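Local coordinates for protein putative fimbrium tip subunit Fim1C (PDB 4EPS) that probably forms part of the tip of a fimbrium, the cell-surface filament through which bacteria adhere and build biofilms, at residues R170-D175 with E263-L268; M181-P186 with C331-V336; G21-E26 with E249-R254; R158-V163 with E245-G250. One frame throughout, in Å; residues are numbered along the deposited sequence.

Contact 1: residues R170-D175 with E263-L268; sequences RYIFTD and EVTHHL. With SO4 (sulfate ion), chain F.
The Phe173 ring is covered on one face by CD2 of Leu268, 4.2 Å from its centroid and 19° off the ring normal, a CH-pi contact; its opposite face carries CB of Tyr171, and the backbone O of His266 lies at its edge. The Tyr171 ring takes CG2 of Val264 over one face, 3.8 Å from the centroid, again CH-pi. On the other face of the sheet Arg170 and Glu263 form a salt bridge, NH1 to OE2 at 3.3 Å, its hydrogen bond weak, the carboxylate oxygen at the guanidinium edge although the two planes are 85° apart; Tyr261 also bonds to OE2. An extended Arg170 chain, CG opposite the backbone N (chi1 169°), carries the guanidinium alongside Glu263. At the far end the His267 ring offers NE2 to sulfate O1 at 2.9 Å, while its ND1 pairs with ND1 of His267 of the second subunit. Five backbone hydrogen bonds, such as Val264 N to Arg170 O at 2.8 Å, alternate in the parallel pattern. Strands 148-174 and 261-267 thus run side by side, with 187-190 on the other flank of 148-174, strand 280-281 against Phe173 and Leu268, and strand 293-300 against Leu268.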
# COMPACT_ATOMS: atom_id res chain seq x y z
N ARG A 170 12.24 -5.96 -6.37
CA ARG A 170 12.05 -4.53 -6.47
C ARG A 170 11.11 -4.09 -5.34
O ARG A 170 10.07 -4.73 -5.13
CB ARG A 170 11.49 -4.13 -7.84
CG ARG A 170 11.05 -2.67 -7.87
CD ARG A 170 10.32 -2.32 -9.11
NE ARG A 170 10.10 -0.87 -9.17
CZ ARG A 170 9.40 -0.27 -10.13
NH1 ARG A 170 8.81 -0.99 -11.08
NH2 ARG A 170 9.25 1.05 -10.12
N TYR A 171 11.48 -3.04 -4.61
CA TYR A 171 10.61 -2.45 -3.59
C TYR A 171 10.03 -1.18 -4.14
O TYR A 171 10.77 -0.29 -4.56
CB TYR A 171 11.37 -2.15 -2.28
CG TYR A 171 11.62 -3.36 -1.42
CD1 TYR A 171 12.64 -4.26 -1.73
CD2 TYR A 171 10.83 -3.62 -0.31
CE1 TYR A 171 12.85 -5.40 -0.97
CE2 TYR A 171 11.04 -4.76 0.47
CZ TYR A 171 12.06 -5.64 0.14
OH TYR A 171 12.30 -6.77 0.87
N ILE A 172 8.71 -1.08 -4.17
CA ILE A 172 8.04 0.18 -4.49
C ILE A 172 7.71 0.76 -3.10
O ILE A 172 6.78 0.30 -2.44
CB ILE A 172 6.80 -0.02 -5.39
CG1 ILE A 172 7.22 -0.60 -6.79
CG2 ILE A 172 6.00 1.30 -5.54
CD1 ILE A 172 6.11 -1.40 -7.51
N PHE A 173 8.52 1.69 -2.63
CA PHE A 173 8.31 2.29 -1.31
C PHE A 173 7.20 3.31 -1.38
O PHE A 173 7.16 4.13 -2.32
CB PHE A 173 9.59 2.94 -0.79
CG PHE A 173 10.65 1.92 -0.45
CD1 PHE A 173 10.39 0.88 0.43
CD2 PHE A 173 11.93 2.02 -1.01
CE1 PHE A 173 11.39 -0.04 0.75
CE2 PHE A 173 12.93 1.12 -0.65
CZ PHE A 173 12.66 0.11 0.22
N THR A 174 6.25 3.23 -0.43
CA THR A 174 5.09 4.11 -0.39
C THR A 174 4.93 4.79 0.96
O THR A 174 5.60 4.43 1.92
CB THR A 174 3.79 3.30 -0.68
OG1 THR A 174 3.51 2.47 0.45
CG2 THR A 174 3.84 2.51 -2.00
N ASP A 175 4.02 5.75 1.02
CA ASP A 175 3.60 6.38 2.26
C ASP A 175 2.46 5.48 2.78
O ASP A 175 2.17 4.44 2.16
CB ASP A 175 3.15 7.85 2.02
CG ASP A 175 1.89 8.07 1.19
OD1 ASP A 175 1.23 7.06 0.79
OD2 ASP A 175 1.58 9.25 0.88
N GLU A 263 8.39 -8.15 -7.70
CA GLU A 263 8.15 -6.79 -7.19
C GLU A 263 7.23 -6.82 -5.99
O GLU A 263 6.28 -7.61 -5.95
CB GLU A 263 7.50 -5.90 -8.28
CG GLU A 263 8.28 -5.78 -9.59
CD GLU A 263 7.82 -4.67 -10.52
OE1 GLU A 263 6.72 -4.11 -10.29
OE2 GLU A 263 8.59 -4.31 -11.44
N VAL A 264 7.52 -5.96 -4.99
CA VAL A 264 6.67 -5.82 -3.81
C VAL A 264 6.44 -4.33 -3.51
O VAL A 264 7.17 -3.47 -3.99
CB VAL A 264 7.24 -6.53 -2.53
CG1 VAL A 264 7.47 -8.03 -2.74
CG2 VAL A 264 8.51 -5.84 -2.01
N THR A 265 5.45 -4.06 -2.68
CA THR A 265 5.23 -2.69 -2.22
C THR A 265 5.46 -2.66 -0.72
O THR A 265 5.22 -3.65 -0.04
CB THR A 265 3.86 -2.10 -2.59
OG1 THR A 265 2.82 -2.88 -2.01
CG2 THR A 265 3.67 -1.92 -4.10
N HIS A 266 5.93 -1.53 -0.21
CA HIS A 266 6.22 -1.46 1.21
C HIS A 266 6.07 -0.04 1.73
O HIS A 266 6.68 0.88 1.20
CB HIS A 266 7.65 -1.98 1.51
CG HIS A 266 8.02 -1.89 2.97
ND1 HIS A 266 7.50 -2.77 3.91
CD2 HIS A 266 8.79 -0.97 3.61
CE1 HIS A 266 7.97 -2.38 5.09
NE2 HIS A 266 8.75 -1.29 4.97
N HIS A 267 5.30 0.11 2.81
CA HIS A 267 5.18 1.40 3.51
C HIS A 267 6.48 1.66 4.27
O HIS A 267 6.72 1.03 5.31
CB HIS A 267 3.97 1.42 4.47
CG HIS A 267 3.85 2.70 5.27
ND1 HIS A 267 3.09 2.75 6.43
CD2 HIS A 267 4.36 3.94 5.03
CE1 HIS A 267 3.19 4.01 6.87
NE2 HIS A 267 3.94 4.76 6.07
N LEU A 268 7.33 2.53 3.73
CA LEU A 268 8.65 2.78 4.32
C LEU A 268 8.52 3.70 5.55
O LEU A 268 8.02 4.81 5.45
CB LEU A 268 9.61 3.39 3.25
CG LEU A 268 11.08 3.63 3.67
CD1 LEU A 268 11.79 2.30 4.07
CD2 LEU A 268 11.86 4.30 2.51
S SO4 F . 3.31 8.28 6.64
O1 SO4 F . 3.67 7.23 7.59
O2 SO4 F . 1.95 8.69 6.94
O3 SO4 F . 4.21 9.40 6.85
O4 SO4 F . 3.34 7.84 5.30
O HOH W 1 6.61 6.62 4.12

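Contact 2: residues M181-P186 with C331-V336; sequences MPEETP and CVHGLV
A classic beta bulge, in which His333 and Gly334 both face Phe510, sits at the start of strand 334-338 of an antiparallel sheet, and the loop that joins strands 148-174 and 187-190 docks against it. The principal polar link is a histidine-carboxylate hydrogen bond: NE2 of His333 donates to OE1 of Glu183 at 2.8 Å with an N-H...O angle of 157°. The oxygen lies close to the ring plane and receives the proton on its anti lone pair, and the carboxylate plane is nearly perpendicular to the ring, the two 86° apart. The imidazole is held at both nitrogens, because ND1 bonds to the terminal carboxylate of Phe510; with carboxylates at both nitrogens, a positively charged ring would probably be stabilised. The other oxygen of Glu183 makes a weak, long ion pair with Arg170.

Selenomethionine Met181 reaches the same ring from its edge. Its SE sits 5.3 Å from the His333 ring centroid, and a bend at the last torsion (chi3 -68°) turns CE onto the backbone O of His333 at 3.4 Å. Phe173 and Tyr187 meet the imidazole edge-to-face, so it lies among aromatic rings as well as between carboxylates. Val332 contributes CG2, which rests on the loop backbone 3.8 Å from CA of Glu183. Beside that methyl a single water ties the two segments together, donating to O of Pro182 and to O of Val332, each 2.7 Å away.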
# COMPACT_ATOMS: atom_id res chain seq x y z
N MSE A 181 6.70 6.71 -3.48
CA MSE A 181 7.55 7.87 -3.31
C MSE A 181 8.34 8.10 -4.64
O MSE A 181 8.56 7.16 -5.41
CB MSE A 181 8.43 7.77 -2.04
CG MSE A 181 9.60 6.86 -2.09
SE MSE A 181 10.19 6.67 -0.15
CE MSE A 181 10.88 8.49 0.25
N PRO A 182 8.63 9.37 -4.98
CA PRO A 182 9.34 9.63 -6.25
C PRO A 182 10.70 8.96 -6.25
O PRO A 182 11.32 8.83 -5.19
CB PRO A 182 9.48 11.16 -6.28
CG PRO A 182 8.55 11.67 -5.24
CD PRO A 182 8.42 10.61 -4.21
N GLU A 183 11.16 8.49 -7.41
CA GLU A 183 12.50 7.91 -7.51
C GLU A 183 13.02 8.05 -8.94
O GLU A 183 12.23 8.31 -9.84
CB GLU A 183 12.56 6.46 -7.01
CG GLU A 183 11.88 5.45 -7.90
CD GLU A 183 11.76 4.06 -7.32
OE1 GLU A 183 12.28 3.80 -6.21
OE2 GLU A 183 11.08 3.24 -7.97
N GLU A 184 14.33 7.86 -9.13
CA GLU A 184 14.98 7.98 -10.44
C GLU A 184 14.96 6.67 -11.20
O GLU A 184 14.81 6.67 -12.43
CB GLU A 184 16.42 8.48 -10.28
CG GLU A 184 16.52 9.89 -9.74
CD GLU A 184 15.87 10.99 -10.57
OE1 GLU A 184 16.11 11.03 -11.80
OE2 GLU A 184 15.14 11.82 -9.98
N THR A 185 15.11 5.54 -10.50
CA THR A 185 15.15 4.22 -11.12
C THR A 185 14.62 3.19 -10.12
O THR A 185 14.60 3.50 -8.92
CB THR A 185 16.65 3.94 -11.53
OG1 THR A 185 16.73 2.91 -12.50
CG2 THR A 185 17.55 3.60 -10.36
N PRO A 186 14.23 1.96 -10.54
CA PRO A 186 13.72 1.00 -9.56
C PRO A 186 14.73 0.68 -8.46
O PRO A 186 15.95 0.63 -8.68
CB PRO A 186 13.43 -0.25 -10.41
CG PRO A 186 13.09 0.30 -11.76
CD PRO A 186 14.10 1.43 -11.92
N CYS A 331 19.76 7.31 -4.56
CA CYS A 331 19.52 7.25 -3.10
C CYS A 331 18.62 8.39 -2.61
O CYS A 331 19.05 9.33 -1.97
CB CYS A 331 20.86 7.21 -2.36
SG CYS A 331 21.82 5.70 -2.68
N VAL A 332 17.32 8.27 -2.93
CA VAL A 332 16.30 9.30 -2.66
C VAL A 332 15.21 8.78 -1.73
O VAL A 332 14.15 9.40 -1.63
CB VAL A 332 15.69 9.76 -4.03
CG1 VAL A 332 16.77 10.40 -4.92
CG2 VAL A 332 15.01 8.59 -4.76
N HIS A 333 15.44 7.63 -1.05
CA HIS A 333 14.41 7.00 -0.21
C HIS A 333 14.58 7.29 1.28
O HIS A 333 13.59 7.39 2.00
CB HIS A 333 14.40 5.48 -0.44
CG HIS A 333 14.26 5.13 -1.88
ND1 HIS A 333 15.36 4.81 -2.66
CD2 HIS A 333 13.16 5.11 -2.66
CE1 HIS A 333 14.90 4.59 -3.88
NE2 HIS A 333 13.57 4.75 -3.93
N GLY A 334 15.82 7.40 1.74
CA GLY A 334 16.00 7.69 3.15
C GLY A 334 17.39 7.41 3.67
O GLY A 334 18.34 7.28 2.89
N LEU A 335 17.49 7.36 5.00
CA LEU A 335 18.75 7.12 5.68
C LEU A 335 18.59 5.92 6.60
O LEU A 335 17.51 5.71 7.17
CB LEU A 335 19.14 8.38 6.53
CG LEU A 335 19.32 9.70 5.77
CD1 LEU A 335 19.60 10.85 6.75
CD2 LEU A 335 20.49 9.62 4.77
N VAL A 336 19.69 5.23 6.81
CA VAL A 336 19.79 4.07 7.70
C VAL A 336 20.88 4.34 8.71
O VAL A 336 21.97 4.76 8.34
CB VAL A 336 20.09 2.76 6.88
CG1 VAL A 336 20.55 1.61 7.79
CG2 VAL A 336 18.88 2.34 6.05
O HOH W 2 12.06 10.28 -3.03

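Contact 3: residues G21-E26 with E249-R254; sequences GIISNE and EGKYKR
Tyr252 leans its whole side chain on residues 22-24, starting with CB, which packs against CG2 of Ile22 at 3.9 Å. CG comes next, near the carbonyl O of Ile23. Along one side of the ring CD2 and CE2 pass over the Ile23-Ser24 peptide, with CE2 reaching N of Ser24 at 3.4 Å, while the O of Ile22 lies at the ring edge in its plane. CZ stands against CA and CB of Ser24, and the hydroxyl ends the path 3.8 Å from Ser24 CB. CA of Ser24 sits over the ring face, 3.8 Å from the centroid and 19° off the normal, which qualifies as a CH-pi contact. This course follows from chi1 of 73°, which sets CG between the backbone N and the carbonyl carbon and folds the ring back over the neighbouring strand.

The backbones supply the register. Tyr252 N donates to Ile23 O at 3.0 Å and Asn25 N to Tyr252 O at 2.9 Å, bracketing Ser24; a weak third bond joins Ile23 N to Gly250 O. Lys251, on the same face as Ile23, runs extended, its CB against the O of Ile23 and its CD near CA of Asn25. On the tyrosine side Ile22 and Tyr252 both touch Leu161 of strand 148-174, and Phe36 meets the Tyr252 ring edge-to-face. Ile23 with Lys251 and Ser24 with Tyr252 make two consecutive parallel bridges, a minimal parallel ladder in which a segment of the predicted propeptide adds the short strand 23-24 alongside strand 251-256 of this fimbrillin-like protein.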
# COMPACT_ATOMS: atom_id res chain seq x y z
N GLY A 21 23.77 -13.76 -33.22
CA GLY A 21 23.40 -13.82 -31.81
C GLY A 21 23.33 -15.20 -31.19
O GLY A 21 23.26 -16.20 -31.90
N ILE A 22 23.40 -15.26 -29.86
CA ILE A 22 23.24 -16.49 -29.07
C ILE A 22 21.76 -16.56 -28.73
O ILE A 22 21.24 -15.68 -28.03
CB ILE A 22 24.14 -16.52 -27.82
CG1 ILE A 22 25.62 -16.27 -28.18
CG2 ILE A 22 23.97 -17.84 -27.05
CD1 ILE A 22 26.57 -16.12 -27.02
N ILE A 23 21.08 -17.60 -29.22
CA ILE A 23 19.63 -17.74 -29.06
C ILE A 23 19.25 -18.81 -28.02
O ILE A 23 20.06 -19.65 -27.68
CB ILE A 23 18.94 -18.00 -30.44
CG1 ILE A 23 19.53 -19.25 -31.13
CG2 ILE A 23 19.07 -16.74 -31.33
CD1 ILE A 23 18.72 -19.80 -32.39
N SER A 24 18.03 -18.74 -27.49
CA SER A 24 17.56 -19.66 -26.46
C SER A 24 17.59 -21.11 -26.94
O SER A 24 17.20 -21.39 -28.07
CB SER A 24 16.15 -19.30 -26.01
OG SER A 24 15.88 -19.99 -24.80
N ASN A 25 18.09 -22.02 -26.08
CA ASN A 25 18.21 -23.46 -26.35
C ASN A 25 16.82 -24.10 -26.54
O ASN A 25 16.68 -25.03 -27.33
CB ASN A 25 18.98 -24.15 -25.22
CG ASN A 25 19.50 -25.53 -25.54
OD1 ASN A 25 18.77 -26.42 -25.97
ND2 ASN A 25 20.76 -25.76 -25.26
N GLU A 26 15.80 -23.57 -25.82
CA GLU A 26 14.40 -24.00 -25.87
C GLU A 26 13.64 -23.23 -26.95
O GLU A 26 13.72 -23.58 -28.12
CB GLU A 26 13.73 -23.78 -24.51
N GLU A 249 25.93 -25.43 -29.16
CA GLU A 249 26.73 -24.40 -29.83
C GLU A 249 25.85 -23.24 -30.31
O GLU A 249 24.81 -23.47 -30.94
CB GLU A 249 27.48 -25.05 -31.01
CG GLU A 249 28.30 -24.11 -31.86
CD GLU A 249 28.83 -24.76 -33.13
OE1 GLU A 249 28.91 -26.00 -33.19
OE2 GLU A 249 29.19 -24.01 -34.07
N GLY A 250 26.26 -22.01 -29.97
CA GLY A 250 25.52 -20.82 -30.36
C GLY A 250 24.19 -20.63 -29.66
O GLY A 250 23.35 -19.85 -30.12
N LYS A 251 23.99 -21.34 -28.54
CA LYS A 251 22.74 -21.23 -27.81
C LYS A 251 23.00 -21.04 -26.33
O LYS A 251 24.10 -21.34 -25.85
CB LYS A 251 21.85 -22.49 -28.03
CG LYS A 251 21.50 -22.68 -29.52
CD LYS A 251 20.33 -23.61 -29.70
CE LYS A 251 19.92 -23.69 -31.16
NZ LYS A 251 18.65 -24.45 -31.31
N TYR A 252 22.01 -20.50 -25.62
CA TYR A 252 22.14 -20.31 -24.18
C TYR A 252 21.06 -21.07 -23.41
O TYR A 252 19.95 -21.30 -23.91
CB TYR A 252 22.09 -18.80 -23.79
CG TYR A 252 20.74 -18.14 -23.90
CD1 TYR A 252 19.82 -18.22 -22.85
CD2 TYR A 252 20.41 -17.37 -25.01
CE1 TYR A 252 18.57 -17.59 -22.93
CE2 TYR A 252 19.18 -16.69 -25.08
CZ TYR A 252 18.27 -16.82 -24.05
OH TYR A 252 17.07 -16.16 -24.14
N LYS A 253 21.38 -21.37 -22.17
CA LYS A 253 20.46 -21.97 -21.22
C LYS A 253 20.37 -21.00 -20.06
O LYS A 253 21.41 -20.69 -19.45
CB LYS A 253 20.94 -23.36 -20.79
CG LYS A 253 20.22 -23.94 -19.55
CD LYS A 253 18.72 -24.13 -19.71
CE LYS A 253 18.11 -24.44 -18.35
NZ LYS A 253 16.62 -24.47 -18.39
N ARG A 254 19.16 -20.51 -19.77
CA ARG A 254 18.96 -19.59 -18.65
C ARG A 254 18.41 -20.34 -17.45
O ARG A 254 17.37 -20.99 -17.54
CB ARG A 254 18.05 -18.41 -19.03
CG ARG A 254 17.83 -17.43 -17.86
CD ARG A 254 16.92 -16.27 -18.23
NE ARG A 254 17.67 -15.09 -18.70
CZ ARG A 254 17.63 -14.61 -19.94
NH1 ARG A 254 16.87 -15.19 -20.86
NH2 ARG A 254 18.33 -13.54 -20.26

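Contact 4: residues R158-V163 with E245-G250; sequences RMSLVV and EKMKEG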
# COMPACT_ATOMS: atom_id res chain seq x y z
N ARG A 158 30.58 -19.89 -31.46
CA ARG A 158 30.96 -21.30 -31.46
C ARG A 158 30.83 -21.94 -30.06
O ARG A 158 30.76 -23.16 -29.96
CB ARG A 158 32.38 -21.46 -32.00
CG ARG A 158 32.51 -21.01 -33.47
CD ARG A 158 31.55 -21.73 -34.40
NE ARG A 158 31.96 -23.11 -34.62
CZ ARG A 158 32.60 -23.55 -35.70
NH1 ARG A 158 32.88 -22.71 -36.69
NH2 ARG A 158 32.95 -24.82 -35.81
N MSE A 159 30.81 -21.12 -29.00
CA MSE A 159 30.68 -21.66 -27.65
C MSE A 159 29.21 -21.72 -27.26
O MSE A 159 28.34 -21.25 -28.01
CB MSE A 159 31.47 -20.77 -26.64
CG MSE A 159 32.99 -20.73 -26.91
SE MSE A 159 33.81 -22.52 -26.84
CE MSE A 159 34.18 -22.79 -28.77
N SER A 160 28.93 -22.27 -26.08
CA SER A 160 27.58 -22.29 -25.53
C SER A 160 27.56 -21.28 -24.39
O SER A 160 28.62 -20.82 -23.99
CB SER A 160 27.20 -23.70 -25.07
OG SER A 160 25.80 -23.73 -24.83
N LEU A 161 26.38 -20.93 -23.89
CA LEU A 161 26.31 -19.90 -22.85
C LEU A 161 25.40 -20.29 -21.70
O LEU A 161 24.24 -20.67 -21.90
CB LEU A 161 25.81 -18.59 -23.49
CG LEU A 161 25.72 -17.36 -22.55
CD1 LEU A 161 27.15 -16.91 -22.10
CD2 LEU A 161 25.00 -16.24 -23.22
N VAL A 162 25.92 -20.16 -20.47
CA VAL A 162 25.15 -20.34 -19.25
C VAL A 162 24.67 -18.94 -18.83
O VAL A 162 25.49 -18.02 -18.74
CB VAL A 162 25.97 -21.04 -18.12
CG1 VAL A 162 25.32 -20.85 -16.72
CG2 VAL A 162 26.14 -22.53 -18.40
N VAL A 163 23.39 -18.79 -18.53
CA VAL A 163 22.85 -17.52 -18.01
C VAL A 163 22.21 -17.85 -16.65
O VAL A 163 21.41 -18.79 -16.60
CB VAL A 163 21.84 -16.82 -18.97
CG1 VAL A 163 21.31 -15.52 -18.34
CG2 VAL A 163 22.51 -16.52 -20.33
N GLU A 245 23.49 -31.76 -21.16
CA GLU A 245 22.52 -31.83 -22.29
C GLU A 245 21.94 -30.47 -22.68
O GLU A 245 21.10 -30.41 -23.58
CB GLU A 245 21.34 -32.81 -22.00
CG GLU A 245 21.76 -34.13 -21.33
CD GLU A 245 22.81 -34.95 -22.06
OE1 GLU A 245 23.08 -34.65 -23.24
OE2 GLU A 245 23.30 -35.93 -21.46
N LYS A 246 22.38 -29.39 -22.03
CA LYS A 246 21.80 -28.08 -22.32
C LYS A 246 22.80 -27.14 -22.98
O LYS A 246 22.48 -25.97 -23.20
CB LYS A 246 21.23 -27.46 -21.02
CG LYS A 246 20.19 -28.35 -20.35
CD LYS A 246 19.96 -27.97 -18.90
CE LYS A 246 19.36 -29.11 -18.11
NZ LYS A 246 19.22 -28.73 -16.68
N MSE A 247 24.02 -27.63 -23.28
CA MSE A 247 25.11 -26.81 -23.82
C MSE A 247 25.25 -26.96 -25.33
O MSE A 247 26.12 -27.69 -25.82
CB MSE A 247 26.42 -27.15 -23.09
CG MSE A 247 26.33 -26.95 -21.57
SE MSE A 247 26.45 -25.04 -21.12
CE MSE A 247 24.54 -24.59 -20.98
N LYS A 248 24.36 -26.30 -26.08
CA LYS A 248 24.37 -26.35 -27.55
C LYS A 248 25.16 -25.18 -28.11
O LYS A 248 25.05 -24.07 -27.59
CB LYS A 248 22.93 -26.32 -28.10
CG LYS A 248 22.15 -27.61 -27.90
CD LYS A 248 20.87 -27.59 -28.72
CE LYS A 248 20.26 -28.96 -28.89
NZ LYS A 248 19.26 -28.98 -29.99
N GLU A 249 25.93 -25.43 -29.16
CA GLU A 249 26.73 -24.40 -29.83
C GLU A 249 25.85 -23.24 -30.31
O GLU A 249 24.81 -23.47 -30.94
CB GLU A 249 27.48 -25.05 -31.01
CG GLU A 249 28.30 -24.11 -31.86
CD GLU A 249 28.83 -24.76 -33.13
OE1 GLU A 249 28.91 -26.00 -33.19
OE2 GLU A 249 29.19 -24.01 -34.07
N GLY A 250 26.26 -22.01 -29.97
CA GLY A 250 25.52 -20.82 -30.36
C GLY A 250 24.19 -20.63 -29.66
O GLY A 250 23.35 -19.85 -30.12
O HOH W 3 31.83 -26.19 -33.75
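This is a buried loop-to-strand contact, in which residues 245-250, on the way into strand 251-256, lie against the start of the 160-163 part of strand 148-174. Three points of attachment support that reading. Gly250 N donates to Met159 O at 3.0 Å. The hydroxyl of Ser160 lies 2.9 Å from the O of Lys248, but its one proton can also go to the O of Lys251, so it sits between two carbonyls. Arg158 has two conformers; in the one described, its NE forms a salt bridge with OE2 of Glu249, 3.0 Å apart; the guanidinium and carboxylate planes differ by only 11°, and a water bridges Arg158 NH2 to OE1 of Glu249. Bends at chi2 and chi3 bring this conformer back to the glutamate, and Asp108 takes a second salt bridge from its NH2. Within the fimbrillin-like fold the loop thereby leads directly into the parallel pairing of strands 148-174 and 251-256. Gly250 passes through this turn with a positive phi of 70°. Farther along, selenomethionine Met247 folds twice along its chain and sets CE against CG2 of Val162 at 3.7 Å, with Arg222 of strand 217-222 and Lys253 also touching it.

How the contacts relate
The four contacts form two groups well apart in space, though their segments interleave along the chain. Contacts 3 and 4 have centres 6 Å apart and share Glu249 and Gly250; contacts 1 and 2 have centres 11 Å apart and meet through Phe173 O and Met181 N at 2.9 Å. Between the groups the centres are 35 to 39 Å apart and nearest atoms about 16 to 19 Å. Strand 148-174 spans the gap, serving contact 4 at 158-163 and contact 1 at 170-175, with strands 251-256 and 261-267 as successive parallel neighbours. In contact 2 the loop after strand 148-174 meets the start of strand 334-338, joining this strand system to the antiparallel sheet that ends near the C-terminus.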